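Local structure of C-type lectin domain family 4, member a4 (Mus musculus, 3VYK) at residues I63-A68 and W110-I115; T86-G91 and R99-N104. The protein is a dendritic-cell surface receptor whose calcium-dependent C-type lectin domain, the part in this chain, binds N-glycans bearing a bisecting N-acetylglucosamine. All blocks are in the same frame, centred on the assembly; numbering follows the deposited sequence.

Contact 1 of 2, residues I63-A68 and W110-I115; sequences IGLLDA and WGWNDI. With CA (calcium ion), chain C; MAN (alpha-D-mannopyranose), chain B; NAG (2-acetamido-2-deoxy-beta-D-glucopyranose), chain D; SO4 (sulfate ion), chain E.
Ile63 and Leu65 meet the indole of Trp112 in the hydrophobic core of the C-type lectin fold. Trp112 is the first residue of a Trp-Asn-Asp sequence, the WND motif of this family. The two segments run on strands that flank strand 100-106, so the touch is made by side chains reaching across that middle strand.

Traced outward from CB, Ile63 divides into two branches. CG2 turns toward Ile103, with 3.7 Å between Ile63 CG2 and Ile103 CG1. The other branch, CG1, sits between the backbone N and the carbonyl carbon (chi1 68°), and the chain then runs on extended, carrying CD1 over one face of Trp112. This methyl makes a CH-pi contact, 4.1 Å from the centroid of the five-membered ring and 12° off its normal. The same methyl also packs against Val101 CG1. Leu65 comes in at the six-membered ring instead: its CD2 lies 3.8 Å from Trp112 CZ3. At the polar side of the indole, NE1 is hydrogen-bonded to Gln48 OE1, a bond that probably limits rotation of the ring.

Just beyond the buried tryptophan the strand turns its polar groups to the calcium ion. Asp114 binds it twice, through the carbonyl O at 2.4 Å and through OD1. Asn113, Glu92, Asn94 and Glu98 are the other protein ligands, and mannose O3 and O4 complete the site. The second carboxylate oxygen, Asp114 OD2, forms a salt bridge with Arg71, which also pairs with Asp67. Beside the sugar, Ile115 CG2 rests 3.6 Å from O5 of the N-acetylglucosamine.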
ATOM      1  N   ILE A  63      -1.619  -1.759  -0.370  1.00 12.44           N
ATOM      2  CA  ILE A  63      -0.992  -0.767  -1.249  1.00 12.07           C
ATOM      3  C   ILE A  63      -1.381  -1.055  -2.689  1.00 12.13           C
ATOM      4  O   ILE A  63      -2.030  -2.070  -2.966  1.00 12.46           O
ATOM      5  CB  ILE A  63       0.541  -0.722  -1.055  1.00 12.37           C
ATOM      6  CG1 ILE A  63       1.205  -2.017  -1.545  1.00 12.13           C
ATOM      7  CG2 ILE A  63       0.860  -0.428   0.403  1.00 12.76           C
ATOM      8  CD1 ILE A  63       2.730  -2.021  -1.491  1.00 12.48           C
ATOM      9  N   GLY A  64      -1.000  -0.181  -3.612  1.00 12.35           N
ATOM     10  CA  GLY A  64      -1.424  -0.304  -5.003  1.00 12.41           C
ATOM     11  C   GLY A  64      -0.545  -1.175  -5.882  1.00 12.95           C
ATOM     12  O   GLY A  64      -0.291  -0.820  -7.030  1.00 13.44           O
ATOM     13  N   LEU A  65      -0.089  -2.312  -5.347  1.00 12.74           N
ATOM     14  CA  LEU A  65       0.833  -3.201  -6.052  1.00 12.93           C
ATOM     15  C   LEU A  65       0.148  -4.535  -6.291  1.00 13.25           C
ATOM     16  O   LEU A  65      -0.400  -5.121  -5.358  1.00 13.42           O
ATOM     17  CB  LEU A  65       2.110  -3.403  -5.217  1.00 13.31           C
ATOM     18  CG  LEU A  65       3.276  -4.101  -5.917  1.00 12.94           C
ATOM     19  CD1 LEU A  65       3.770  -3.301  -7.117  1.00 13.79           C
ATOM     20  CD2 LEU A  65       4.415  -4.367  -4.936  1.00 13.60           C
ATOM     21  N   LEU A  66       0.196  -5.010  -7.532  1.00 13.58           N
ATOM     22  CA  LEU A  66      -0.501  -6.240  -7.931  0.50 13.34           C
ATOM     23  C   LEU A  66       0.381  -7.175  -8.734  1.00 13.48           C
ATOM     24  O   LEU A  66       1.196  -6.727  -9.518  1.00 13.99           O
ATOM     25  CB  LEU A  66      -1.705  -5.892  -8.799  1.00 15.16           C
ATOM     26  CG  LEU A  66      -2.765  -4.999  -8.166  1.00 15.88           C
ATOM     27  CD1 LEU A  66      -3.742  -4.546  -9.234  1.00 18.06           C
ATOM     28  CD2 LEU A  66      -3.486  -5.731  -7.051  1.00 16.67           C
ATOM     29  N   ASP A  67       0.190  -8.477  -8.560  1.00 12.53           N
ATOM     30  CA  ASP A  67       0.888  -9.460  -9.376  1.00 12.65           C
ATOM     31  C   ASP A  67       0.102  -9.673 -10.667  1.00 12.77           C
ATOM     32  O   ASP A  67      -0.929 -10.348 -10.659  1.00 13.30           O
ATOM     33  CB  ASP A  67       1.018 -10.782  -8.616  1.00 13.12           C
ATOM     34  CG  ASP A  67       1.779 -11.841  -9.391  1.00 13.74           C
ATOM     35  OD1 ASP A  67       2.134 -11.617 -10.570  1.00 12.97           O
ATOM     36  OD2 ASP A  67       2.049 -12.905  -8.805  1.00 14.23           O
ATOM     37  N   ALA A  68       0.605  -9.113 -11.771  1.00 12.82           N
ATOM     38  CA  ALA A  68      -0.073  -9.197 -13.064  1.00 12.59           C
ATOM     39  C   ALA A  68      -0.034 -10.598 -13.670  1.00 12.51           C
ATOM     40  O   ALA A  68      -0.718 -10.873 -14.662  1.00 12.82           O
ATOM     41  CB  ALA A  68       0.524  -8.192 -14.037  1.00 13.13           C
ATOM     42  N   TRP A 110       8.711  -3.175   9.735  1.00 18.03           N
ATOM     43  CA  TRP A 110       7.712  -3.040   8.672  1.00 15.83           C
ATOM     44  C   TRP A 110       8.177  -3.638   7.382  1.00 15.49           C
ATOM     45  O   TRP A 110       9.367  -3.656   7.085  1.00 16.54           O
ATOM     46  CB  TRP A 110       7.399  -1.570   8.442  1.00 15.97           C
ATOM     47  CG  TRP A 110       6.600  -0.958   9.546  1.00 16.37           C
ATOM     48  CD1 TRP A 110       7.059  -0.122  10.564  1.00 16.66           C
ATOM     49  CD2 TRP A 110       5.162  -1.088   9.777  1.00 16.39           C
ATOM     50  NE1 TRP A 110       6.035   0.261  11.382  1.00 17.48           N
ATOM     51  CE2 TRP A 110       4.865  -0.285  10.975  1.00 16.93           C
ATOM     52  CE3 TRP A 110       4.125  -1.775   9.147  1.00 16.59           C
ATOM     53  CZ2 TRP A 110       3.581  -0.185  11.492  1.00 17.05           C
ATOM     54  CZ3 TRP A 110       2.832  -1.664   9.675  1.00 16.62           C
ATOM     55  CH2 TRP A 110       2.570  -0.887  10.824  1.00 16.86           C
ATOM     56  N   GLY A 111       7.229  -4.116   6.580  1.00 12.99           N
ATOM     57  CA  GLY A 111       7.577  -4.646   5.267  1.00 13.06           C
ATOM     58  C   GLY A 111       6.355  -5.029   4.463  1.00 12.15           C
ATOM     59  O   GLY A 111       5.212  -4.898   4.926  1.00 12.54           O
ATOM     60  N   TRP A 112       6.611  -5.502   3.252  1.00 12.06           N
ATOM     61  CA  TRP A 112       5.545  -5.916   2.342  1.00 11.73           C
ATOM     62  C   TRP A 112       5.353  -7.406   2.371  1.00 11.76           C
ATOM     63  O   TRP A 112       6.318  -8.180   2.442  1.00 11.82           O
ATOM     64  CB  TRP A 112       5.882  -5.546   0.910  1.00 11.48           C
ATOM     65  CG  TRP A 112       6.090  -4.085   0.614  1.00 11.48           C
ATOM     66  CD1 TRP A 112       5.851  -2.975   1.424  1.00 11.90           C
ATOM     67  CD2 TRP A 112       6.562  -3.546  -0.662  1.00 11.39           C
ATOM     68  NE1 TRP A 112       6.185  -1.815   0.753  1.00 11.92           N
ATOM     69  CE2 TRP A 112       6.594  -2.091  -0.508  1.00 11.53           C
ATOM     70  CE3 TRP A 112       6.957  -4.111  -1.873  1.00 11.37           C
ATOM     71  CZ2 TRP A 112       7.026  -1.252  -1.543  1.00 11.49           C
ATOM     72  CZ3 TRP A 112       7.382  -3.258  -2.897  1.00 11.14           C
ATOM     73  CH2 TRP A 112       7.398  -1.865  -2.734  1.00 11.78           C
ATOM     74  N   ASN A 113       4.090  -7.823   2.274  1.00 11.85           N
ATOM     75  CA  ASN A 113       3.748  -9.250   2.196  1.00 11.36           C
ATOM     76  C   ASN A 113       2.667  -9.427   1.153  1.00 11.44           C
ATOM     77  O   ASN A 113       1.695  -8.683   1.144  1.00 11.43           O
ATOM     78  CB  ASN A 113       3.259  -9.749   3.560  1.00 11.92           C
ATOM     79  CG  ASN A 113       2.716 -11.170   3.513  1.00 12.01           C
ATOM     80  OD1 ASN A 113       3.208 -12.031   2.781  1.00 12.61           O
ATOM     81  ND2 ASN A 113       1.697 -11.419   4.342  1.00 13.19           N
ATOM     82  N   ASP A 114       2.852 -10.400   0.264  1.00 11.36           N
ATOM     83  CA  ASP A 114       1.754 -10.786  -0.620  1.00 11.64           C
ATOM     84  C   ASP A 114       0.691 -11.548   0.163  1.00 11.62           C
ATOM     85  O   ASP A 114       1.006 -12.436   0.994  1.00 12.26           O
ATOM     86  CB  ASP A 114       2.228 -11.571  -1.861  1.00 11.69           C
ATOM     87  CG  ASP A 114       2.914 -12.888  -1.528  1.00 11.73           C
ATOM     88  OD1 ASP A 114       3.504 -13.022  -0.423  1.00 11.89           O
ATOM     89  OD2 ASP A 114       2.884 -13.775  -2.420  1.00 11.96           O
ATOM     90  N   ILE A 115      -0.557 -11.141  -0.106  1.00 11.74           N
ATOM     91  CA  ILE A 115      -1.749 -11.746   0.507  1.00 12.38           C
ATOM     92  C   ILE A 115      -2.896 -11.901  -0.516  1.00 12.83           C
ATOM     93  O   ILE A 115      -2.857 -11.332  -1.609  1.00 12.96           O
ATOM     94  CB  ILE A 115      -2.263 -10.928   1.724  1.00 12.30           C
ATOM     95  CG1 ILE A 115      -2.873  -9.579   1.312  1.00 12.57           C
ATOM     96  CG2 ILE A 115      -1.164 -10.758   2.773  1.00 12.37           C
ATOM     97  CD1 ILE A 115      -3.861  -9.065   2.339  1.00 12.81           C
TER
HETATM   98 CA    CA C1007       2.744 -13.991   1.554  1.00 13.53          CA
HETATM   99  C1  MAN B   2       0.623 -15.997   6.586  1.00 15.66           C
HETATM  100  C2  MAN B   2       0.250 -15.025   5.464  1.00 14.62           C
HETATM  101  C3  MAN B   2       1.180 -15.212   4.258  1.00 14.89           C
HETATM  102  C4  MAN B   2       2.628 -15.095   4.708  1.00 14.52           C
HETATM  103  C5  MAN B   2       2.905 -16.110   5.838  1.00 15.34           C
HETATM  104  C6  MAN B   2       4.337 -16.006   6.369  1.00 16.73           C
HETATM  105  O2  MAN B   2       0.411 -13.712   5.967  1.00 15.14           O
HETATM  106  O3  MAN B   2       1.045 -14.254   3.203  1.00 14.28           O
HETATM  107  O4  MAN B   2       3.383 -15.233   3.505  1.00 14.07           O
HETATM  108  O5  MAN B   2       1.998 -15.890   6.912  1.00 15.61           O
HETATM  109  O6  MAN B   2       4.559 -17.059   7.302  1.00 18.68           O
HETATM  110  C1  NAG D   3      -0.729 -13.170   6.629  1.00 15.21           C
HETATM  111  C2  NAG D   3      -0.241 -12.001   7.497  1.00 16.32           C
HETATM  112  C3  NAG D   3      -1.406 -11.275   8.170  1.00 17.46           C
HETATM  113  C4  NAG D   3      -2.503 -10.952   7.153  1.00 17.41           C
HETATM  114  C5  NAG D   3      -2.873 -12.183   6.316  1.00 16.36           C
HETATM  115  C6  NAG D   3      -3.821 -11.850   5.172  1.00 16.13           C
HETATM  116  C7  NAG D   3       2.055 -12.396   8.260  1.00 17.19           C
HETATM  117  C8  NAG D   3       2.931 -13.071   9.269  1.00 17.73           C
HETATM  118  N2  NAG D   3       0.740 -12.544   8.421  1.00 17.08           N
HETATM  119  O3  NAG D   3      -0.928 -10.068   8.735  1.00 19.66           O
HETATM  120  O4  NAG D   3      -3.646 -10.463   7.809  1.00 18.12           O
HETATM  121  O5  NAG D   3      -1.708 -12.713   5.712  1.00 15.34           O
HETATM  122  O6  NAG D   3      -5.174 -11.873   5.575  1.00 17.15           O
HETATM  123  O7  NAG D   3       2.550 -11.751   7.325  1.00 17.24           O
HETATM  124  S   SO4 E1009      11.419  -0.512  10.157  1.00 42.77           S
HETATM  125  O1  SO4 E1009      10.876   0.784   9.694  1.00 41.58           O
HETATM  126  O2  SO4 E1009      10.323  -1.292  10.777  1.00 41.62           O
HETATM  127  O3  SO4 E1009      12.488  -0.290  11.159  1.00 44.27           O
HETATM  128  O4  SO4 E1009      11.956  -1.275   9.007  1.00 44.85           O

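Contact 2 of 2, residues T86-G91 and R99-N104; sequences TFWHKG and RCVIIN. With NAG (2-acetamido-2-deoxy-beta-D-glucopyranose), chain D; SO4 (sulfate ion), chain F.
NE2 of His89 is shared by two oxygens of Asn104, the backbone O and OD1, which lie close together in front of it. The better bond goes to the backbone: NE2 to Asn104 O is 2.9 Å with an N-H...O angle of 145°. The acceptor lies close to the imidazole plane, yet the donor stands well above the plane of the carbonyl. A second, weak bond runs from His89 NE2 to Asn104 OD1 at 2.8 Å, strongly bent. A chi1 of 67° tucks the Asn104 amide back over its own main chain, bringing both oxygens to one N-H. Ring and amide planes are 58° apart.

With OD1 turned to the histidine, the amide nitrogen faces the glycan. Asn104 ND2 donates to O7 of the N-acetylglucosamine at 3.1 Å and to its O3 at 3.2 Å. His89 is thus a second-shell residue; its weak bond to OD1 and the two bonds from ND2 to the sugar are consistent with this orientation of the amide. Asp119 and His121 hold the same sugar.

Farther back along the strand the contact is apolar. Trp88 leaves its backbone pointing away from the strand, but the far end of the indole returns, CH2 packing 3.7 Å from CG2 of Val101. Its NE1 is hydrogen-bonded to Tyr81 OH.

Arg99 and Cys100 both face Ile115, forming a classic beta bulge where strand 100-106 begins, and Cys100 is disulfide-bonded to Cys117. The loop 86-91 lies alongside strand 109-115, bonding to Trp112 through the backbone of His89. Trp88 meets the Trp112 ring edge-to-face, while Phe87 packs on helix 45-53.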
ATOM      1  N   THR A  86      12.137  -1.609  -3.194  1.00 13.23           N
ATOM      2  CA  THR A  86      11.106  -2.508  -2.688  1.00 13.19           C
ATOM      3  C   THR A  86      11.438  -2.935  -1.261  1.00 12.57           C
ATOM      4  O   THR A  86      12.602  -2.870  -0.820  1.00 12.46           O
ATOM      5  CB  THR A  86      10.902  -3.749  -3.589  1.00 12.91           C
ATOM      6  OG1 THR A  86      12.056  -4.599  -3.555  1.00 13.51           O
ATOM      7  CG2 THR A  86      10.598  -3.325  -5.021  1.00 13.47           C
ATOM      8  N   PHE A  87      10.408  -3.367  -0.529  1.00 12.64           N
ATOM      9  CA  PHE A  87      10.528  -3.546   0.924  1.00 12.46           C
ATOM     10  C   PHE A  87       9.891  -4.818   1.422  1.00 12.26           C
ATOM     11  O   PHE A  87       9.281  -4.852   2.487  1.00 12.83           O
ATOM     12  CB  PHE A  87      10.006  -2.295   1.637  1.00 12.83           C
ATOM     13  CG  PHE A  87      10.685  -1.060   1.151  1.00 12.63           C
ATOM     14  CD1 PHE A  87      11.933  -0.703   1.664  1.00 12.82           C
ATOM     15  CD2 PHE A  87      10.144  -0.321   0.110  1.00 12.82           C
ATOM     16  CE1 PHE A  87      12.609   0.403   1.168  1.00 12.73           C
ATOM     17  CE2 PHE A  87      10.823   0.777  -0.405  1.00 12.68           C
ATOM     18  CZ  PHE A  87      12.055   1.135   0.130  1.00 12.86           C
ATOM     19  N   TRP A  88      10.053  -5.872   0.639  1.00 11.88           N
ATOM     20  CA  TRP A  88       9.528  -7.183   1.014  1.00 12.29           C
ATOM     21  C   TRP A  88      10.079  -7.687   2.320  1.00 12.52           C
ATOM     22  O   TRP A  88      11.294  -7.635   2.560  1.00 13.10           O
ATOM     23  CB  TRP A  88       9.851  -8.186  -0.075  1.00 12.25           C
ATOM     24  CG  TRP A  88       9.226  -7.864  -1.403  1.00 12.24           C
ATOM     25  CD1 TRP A  88       9.846  -7.355  -2.541  1.00 12.66           C
ATOM     26  CD2 TRP A  88       7.824  -8.038  -1.769  1.00 11.87           C
ATOM     27  NE1 TRP A  88       8.949  -7.217  -3.568  1.00 12.79           N
ATOM     28  CE2 TRP A  88       7.709  -7.600  -3.162  1.00 12.04           C
ATOM     29  CE3 TRP A  88       6.685  -8.486  -1.101  1.00 11.90           C
ATOM     30  CZ2 TRP A  88       6.503  -7.637  -3.842  1.00 12.25           C
ATOM     31  CZ3 TRP A  88       5.471  -8.514  -1.805  1.00 12.09           C
ATOM     32  CH2 TRP A  88       5.385  -8.101  -3.138  1.00 12.37           C
ATOM     33  N   HIS A  89       9.194  -8.216   3.157  1.00 12.59           N
ATOM     34  CA  HIS A  89       9.598  -8.991   4.339  1.00 13.06           C
ATOM     35  C   HIS A  89      10.459 -10.150   3.933  1.00 13.75           C
ATOM     36  O   HIS A  89      10.306 -10.700   2.843  1.00 13.59           O
ATOM     37  CB  HIS A  89       8.378  -9.532   5.084  1.00 13.36           C
ATOM     38  CG  HIS A  89       7.719  -8.543   6.003  1.00 13.24           C
ATOM     39  ND1 HIS A  89       8.349  -7.994   7.077  1.00 13.74           N
ATOM     40  CD2 HIS A  89       6.421  -8.038   6.010  1.00 13.62           C
ATOM     41  CE1 HIS A  89       7.495  -7.184   7.720  1.00 14.42           C
ATOM     42  NE2 HIS A  89       6.319  -7.203   7.061  1.00 13.92           N
ATOM     43  N   LYS A  90      11.355 -10.569   4.828  1.00 14.80           N
ATOM     44  CA  LYS A  90      12.099 -11.796   4.602  1.00 16.24           C
ATOM     45  C   LYS A  90      11.124 -12.945   4.325  1.00 15.70           C
ATOM     46  O   LYS A  90      10.137 -13.133   5.046  1.00 16.17           O
ATOM     47  CB  LYS A  90      12.995 -12.100   5.815  1.00 17.74           C
ATOM     48  CG  LYS A  90      13.873 -13.332   5.691  1.00 21.25           C
ATOM     49  CD  LYS A  90      14.846 -13.250   4.529  1.00 24.43           C
ATOM     50  CE  LYS A  90      15.778 -14.456   4.519  1.00 26.85           C
ATOM     51  NZ  LYS A  90      15.067 -15.753   4.725  1.00 29.22           N
ATOM     52  N   GLY A  91      11.390 -13.665   3.247  1.00 15.03           N
ATOM     53  CA  GLY A  91      10.579 -14.803   2.817  1.00 15.21           C
ATOM     54  C   GLY A  91       9.390 -14.441   1.941  1.00 15.25           C
ATOM     55  O   GLY A  91       8.644 -15.334   1.526  1.00 16.69           O
ATOM     56  N   ARG A  99      -2.088 -12.287  -4.678  1.00 13.65           N
ATOM     57  CA  ARG A  99      -1.761 -11.404  -5.795  1.00 13.98           C
ATOM     58  C   ARG A  99      -1.755  -9.925  -5.434  1.00 13.61           C
ATOM     59  O   ARG A  99      -1.404  -9.092  -6.269  1.00 13.75           O
ATOM     60  CB  ARG A  99      -2.707 -11.668  -6.974  1.00 15.45           C
ATOM     61  CG  ARG A  99      -2.602 -13.080  -7.553  1.00 17.03           C
ATOM     62  CD  ARG A  99      -3.526 -13.266  -8.764  1.00 17.62           C
ATOM     63  NE  ARG A  99      -4.847 -12.699  -8.497  1.00 18.23           N
ATOM     64  CZ  ARG A  99      -5.811 -13.316  -7.820  1.00 19.11           C
ATOM     65  NH1 ARG A  99      -5.633 -14.554  -7.361  1.00 19.06           N
ATOM     66  NH2 ARG A  99      -6.954 -12.690  -7.607  1.00 20.18           N
ATOM     67  N   CYS A 100      -2.156  -9.616  -4.199  1.00 13.02           N
ATOM     68  CA  CYS A 100      -2.188  -8.259  -3.662  1.00 13.01           C
ATOM     69  C   CYS A 100      -1.141  -8.146  -2.563  1.00 12.57           C
ATOM     70  O   CYS A 100      -0.544  -9.147  -2.163  1.00 12.51           O
ATOM     71  CB  CYS A 100      -3.582  -7.925  -3.135  1.00 13.53           C
ATOM     72  SG  CYS A 100      -4.786  -7.640  -4.459  1.00 14.79           S
ATOM     73  N   VAL A 101      -0.888  -6.920  -2.119  1.00 12.19           N
ATOM     74  CA  VAL A 101       0.224  -6.646  -1.205  1.00 12.15           C
ATOM     75  C   VAL A 101      -0.219  -5.736  -0.070  1.00 11.76           C
ATOM     76  O   VAL A 101      -0.892  -4.711  -0.302  1.00 12.32           O
ATOM     77  CB  VAL A 101       1.400  -5.983  -1.960  1.00 11.71           C
ATOM     78  CG1 VAL A 101       2.584  -5.703  -1.025  1.00 12.40           C
ATOM     79  CG2 VAL A 101       1.865  -6.833  -3.133  1.00 12.43           C
ATOM     80  N   ILE A 102       0.168  -6.115   1.152  1.00 11.61           N
ATOM     81  CA  ILE A 102       0.013  -5.238   2.301  1.00 12.02           C
ATOM     82  C   ILE A 102       1.352  -4.852   2.905  1.00 12.19           C
ATOM     83  O   ILE A 102       2.340  -5.581   2.793  1.00 11.78           O
ATOM     84  CB  ILE A 102      -0.864  -5.849   3.437  1.00 12.13           C
ATOM     85  CG1 ILE A 102      -0.290  -7.179   3.958  1.00 12.80           C
ATOM     86  CG2 ILE A 102      -2.314  -5.949   2.985  1.00 13.34           C
ATOM     87  CD1 ILE A 102      -1.010  -7.726   5.183  1.00 12.89           C
ATOM     88  N   ILE A 103       1.353  -3.687   3.542  1.00 12.50           N
ATOM     89  CA  ILE A 103       2.365  -3.336   4.528  1.00 13.23           C
ATOM     90  C   ILE A 103       1.873  -3.893   5.863  1.00 13.46           C
ATOM     91  O   ILE A 103       0.752  -3.612   6.291  1.00 14.47           O
ATOM     92  CB  ILE A 103       2.537  -1.806   4.633  1.00 13.72           C
ATOM     93  CG1 ILE A 103       3.044  -1.235   3.310  1.00 14.05           C
ATOM     94  CG2 ILE A 103       3.487  -1.441   5.773  1.00 14.18           C
ATOM     95  CD1 ILE A 103       3.129   0.279   3.286  1.00 14.01           C
ATOM     96  N   ASN A 104       2.715  -4.676   6.520  1.00 13.53           N
ATOM     97  CA  ASN A 104       2.441  -5.097   7.900  1.00 14.47           C
ATOM     98  C   ASN A 104       3.711  -5.139   8.740  1.00 15.01           C
ATOM     99  O   ASN A 104       4.835  -5.023   8.222  1.00 13.95           O
ATOM    100  CB  ASN A 104       1.623  -6.418   7.964  1.00 14.78           C
ATOM    101  CG  ASN A 104       2.388  -7.632   7.454  1.00 14.95           C
ATOM    102  OD1 ASN A 104       3.517  -7.535   7.009  1.00 15.68           O
ATOM    103  ND2 ASN A 104       1.751  -8.808   7.512  1.00 15.35           N
TER
HETATM  104  C1  NAG D   3      -0.729 -13.170   6.629  1.00 15.21           C
HETATM  105  C2  NAG D   3      -0.241 -12.001   7.497  1.00 16.32           C
HETATM  106  C3  NAG D   3      -1.406 -11.275   8.170  1.00 17.46           C
HETATM  107  C4  NAG D   3      -2.503 -10.952   7.153  1.00 17.41           C
HETATM  108  C5  NAG D   3      -2.873 -12.183   6.316  1.00 16.36           C
HETATM  109  C6  NAG D   3      -3.821 -11.850   5.172  1.00 16.13           C
HETATM  110  C7  NAG D   3       2.055 -12.396   8.260  1.00 17.19           C
HETATM  111  C8  NAG D   3       2.931 -13.071   9.269  1.00 17.73           C
HETATM  112  N2  NAG D   3       0.740 -12.544   8.421  1.00 17.08           N
HETATM  113  O3  NAG D   3      -0.928 -10.068   8.735  1.00 19.66           O
HETATM  114  O4  NAG D   3      -3.646 -10.463   7.809  1.00 18.12           O
HETATM  115  O5  NAG D   3      -1.708 -12.713   5.712  1.00 15.34           O
HETATM  116  O6  NAG D   3      -5.174 -11.873   5.575  1.00 17.15           O
HETATM  117  O7  NAG D   3       2.550 -11.751   7.325  1.00 17.24           O
HETATM  118  S   SO4 F1008      -9.155 -15.542  -6.437  1.00 20.86           S
HETATM  119  O1  SO4 F1008      -9.022 -14.559  -7.549  1.00 19.72           O
HETATM  120  O2  SO4 F1008      -9.958 -16.732  -6.834  1.00 18.40           O
HETATM  121  O3  SO4 F1008      -7.809 -15.962  -5.980  1.00 20.98           O
HETATM  122  O4  SO4 F1008      -9.852 -14.865  -5.317  1.00 21.69           O

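How the contacts relate
Along the chain from the N terminus, 63-68 comes first, then the loop 86-91, strand segment 99-104 and finally 110-115. Contact 2 closes a short loop of seven intervening residues, which includes calcium ligands Glu92, Asn94 and Glu98, and it is nested wholly inside the longer loop closed by contact 1. In the sheet, strand 100-106 lies between 61-67 and 109-115, so contact 1 spans the very strand on which contact 2 is built. Probable backbone hydrogen bonds join the two: Trp112 N to Phe87 O and Asp67 N to Arg99 O, each 2.9 Å. Together the two contacts tie the core sheet to the loop carrying calcium ligands, and both include residues that touch the same N-acetylglucosamine.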